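Local coordinates for uncharacterized HTH-type transcriptional regulator HI_0893 (Haemophilus influenzae, PDB 3QKX), which probably acts as a TetR-family transcriptional regulator, binding DNA at regulatory sites through a predicted N-terminal helix-turn-helix, at residues D18-A22 and S104-Y109. Residues are numbered along the deposited sequence; the frame is centred on the assembly and turned at random.
Sequences DRLMA and SNLKQY
Asn-105 and Tyr-109, one helical turn apart, both hydrogen-bond to Asp-18. The amide of Asn-105 lies nearly coplanar with the carboxylate, and its ND2 gives one hydrogen to the anti lone pair of Asp-18 OD1 (3.2 Å) and the other to Asp-18 O (2.9 Å). That carbonyl still accepts the helical bond from Ala-22 N, so Asn-105 adds a second donor without breaking the turn. Tyr-109 OH donates to the syn lone pair of Asp-18 OD1 at 2.7 Å, the oxygen lying at the ring edge near its plane. Two donors thus grip one carboxylate oxygen, while OD2 forms a salt bridge with Arg-62; together they should favour a charged carboxylate. Further along, Gln-108 NE2 makes a weak bond to Met-21 O (3.3 Å), and its OE1 accepts from Leu-26 N.

Van der Waals contact comes from the selenomethionine Met-21. With CG anti to the backbone N (chi1 -158°), the chain reaches across Asn-105, bringing SE 3.7 Å from Asn-105 CG and obliquely beside the Tyr-109 ring, a Met-aromatic contact 4.1 Å from CE1.

Segments 18-22 of helix 6-23 and 104-109 of helix 100-109 cross at 87°, joining the probable DNA-binding region to the C-terminal domain, while Phe-59 and Val-63 of helix 52-72 pack against the same cluster.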
loop_
_atom_site.group_PDB
_atom_site.type_symbol
_atom_site.label_atom_id
_atom_site.label_comp_id
_atom_site.label_asym_id
_atom_site.label_seq_id
_atom_site.Cartn_x
_atom_site.Cartn_y
_atom_site.Cartn_z
ATOM N N ASP A 18 11.899 -14.453 3.736
ATOM C CA ASP A 18 11.015 -13.514 4.408
ATOM C C ASP A 18 11.688 -12.818 5.588
ATOM O O ASP A 18 11.730 -11.586 5.643
ATOM C CB ASP A 18 9.764 -14.231 4.910
ATOM C CG ASP A 18 8.620 -14.155 3.945
ATOM O OD1 ASP A 18 8.316 -13.055 3.431
ATOM O OD2 ASP A 18 7.968 -15.194 3.759
ATOM N N ARG A 19 12.246 -13.611 6.500
ATOM C CA ARG A 19 12.850 -13.075 7.730
ATOM C C ARG A 19 13.996 -12.117 7.458
ATOM O O ARG A 19 14.018 -11.022 7.991
ATOM C CB ARG A 19 13.344 -14.209 8.634
ATOM C CG ARG A 19 12.228 -15.034 9.249
ATOM C CD ARG A 19 12.767 -16.032 10.280
ATOM N NE ARG A 19 12.273 -17.368 9.965
ATOM C CZ ARG A 19 12.978 -18.388 9.449
ATOM N NH1 ARG A 19 14.307 -18.328 9.257
ATOM N NH2 ARG A 19 12.339 -19.520 9.171
ATOM N N LEU A 20 14.937 -12.534 6.619
ATOM C CA LEU A 20 16.103 -11.703 6.289
ATOM C C LEU A 20 15.647 -10.441 5.525
ATOM O O LEU A 20 16.225 -9.355 5.692
ATOM C CB LEU A 20 17.162 -12.513 5.506
ATOM C CG LEU A 20 18.643 -12.151 5.689
HETATM N N MSE A 21 14.557 -10.559 4.769
HETATM C CA MSE A 21 13.971 -9.394 4.099
HETATM C C MSE A 21 13.286 -8.423 5.079
HETATM O O MSE A 21 13.320 -7.217 4.873
HETATM C CB MSE A 21 12.978 -9.846 3.025
HETATM C CG MSE A 21 12.729 -8.818 1.959
HETATM SE SE MSE A 21 11.324 -9.364 0.784
HETATM C CE MSE A 21 12.129 -10.928 0.018
ATOM N N ALA A 22 12.641 -8.957 6.116
ATOM C CA ALA A 22 11.949 -8.145 7.102
ATOM C C ALA A 22 12.926 -7.442 8.068
ATOM O O ALA A 22 12.700 -6.285 8.449
ATOM C CB ALA A 22 10.951 -8.997 7.868
ATOM N N SER A 104 5.291 -6.846 6.614
ATOM C CA SER A 104 6.426 -5.945 6.358
ATOM C C SER A 104 6.900 -6.017 4.920
ATOM O O SER A 104 7.178 -5.001 4.304
ATOM C CB SER A 104 7.621 -6.279 7.246
ATOM O OG SER A 104 7.307 -6.172 8.610
ATOM N N ASN A 105 7.016 -7.223 4.395
ATOM C CA ASN A 105 7.589 -7.403 3.068
ATOM C C ASN A 105 6.621 -7.087 1.906
ATOM O O ASN A 105 7.083 -6.875 0.787
ATOM C CB ASN A 105 8.189 -8.811 2.940
ATOM C CG ASN A 105 9.343 -9.033 3.895
ATOM O OD1 ASN A 105 10.026 -8.096 4.277
ATOM N ND2 ASN A 105 9.568 -10.284 4.282
ATOM N N LEU A 106 5.309 -7.019 2.170
ATOM C CA LEU A 106 4.316 -6.629 1.142
ATOM C C LEU A 106 4.794 -5.502 0.210
ATOM O O LEU A 106 4.648 -5.584 -1.017
ATOM C CB LEU A 106 3.014 -6.171 1.791
ATOM C CG LEU A 106 1.999 -7.196 2.283
ATOM C CD1 LEU A 106 0.798 -6.462 2.905
ATOM C CD2 LEU A 106 1.545 -8.100 1.171
ATOM N N LYS A 107 5.358 -4.452 0.803
ATOM C CA LYS A 107 5.797 -3.296 0.035
ATOM C C LYS A 107 7.001 -3.693 -0.830
ATOM O O LYS A 107 6.959 -3.596 -2.069
ATOM C CB LYS A 107 6.144 -2.139 0.984
ATOM C CG LYS A 107 4.934 -1.639 1.823
ATOM N N GLN A 108 8.035 -4.211 -0.169
ATOM C CA GLN A 108 9.245 -4.679 -0.859
ATOM C C GLN A 108 9.025 -5.800 -1.909
ATOM O O GLN A 108 9.872 -5.985 -2.772
ATOM C CB GLN A 108 10.297 -5.135 0.160
ATOM C CG GLN A 108 10.955 -4.016 0.952
ATOM C CD GLN A 108 11.957 -4.547 1.964
ATOM O OE1 GLN A 108 13.167 -4.405 1.798
ATOM N NE2 GLN A 108 11.453 -5.174 3.016
ATOM N N TYR A 109 7.915 -6.539 -1.833
ATOM C CA TYR A 109 7.616 -7.588 -2.832
ATOM C C TYR A 109 7.509 -7.064 -4.269
ATOM O O TYR A 109 7.928 -7.752 -5.198
ATOM C CB TYR A 109 6.309 -8.348 -2.499
ATOM C CG TYR A 109 6.333 -9.333 -1.321
ATOM C CD1 TYR A 109 7.526 -9.904 -0.839
ATOM C CD2 TYR A 109 5.140 -9.742 -0.735
ATOM C CE1 TYR A 109 7.514 -10.807 0.228
ATOM C CE2 TYR A 109 5.122 -10.647 0.322
ATOM C CZ TYR A 109 6.317 -11.179 0.801
ATOM O OH TYR A 109 6.309 -12.075 1.854
#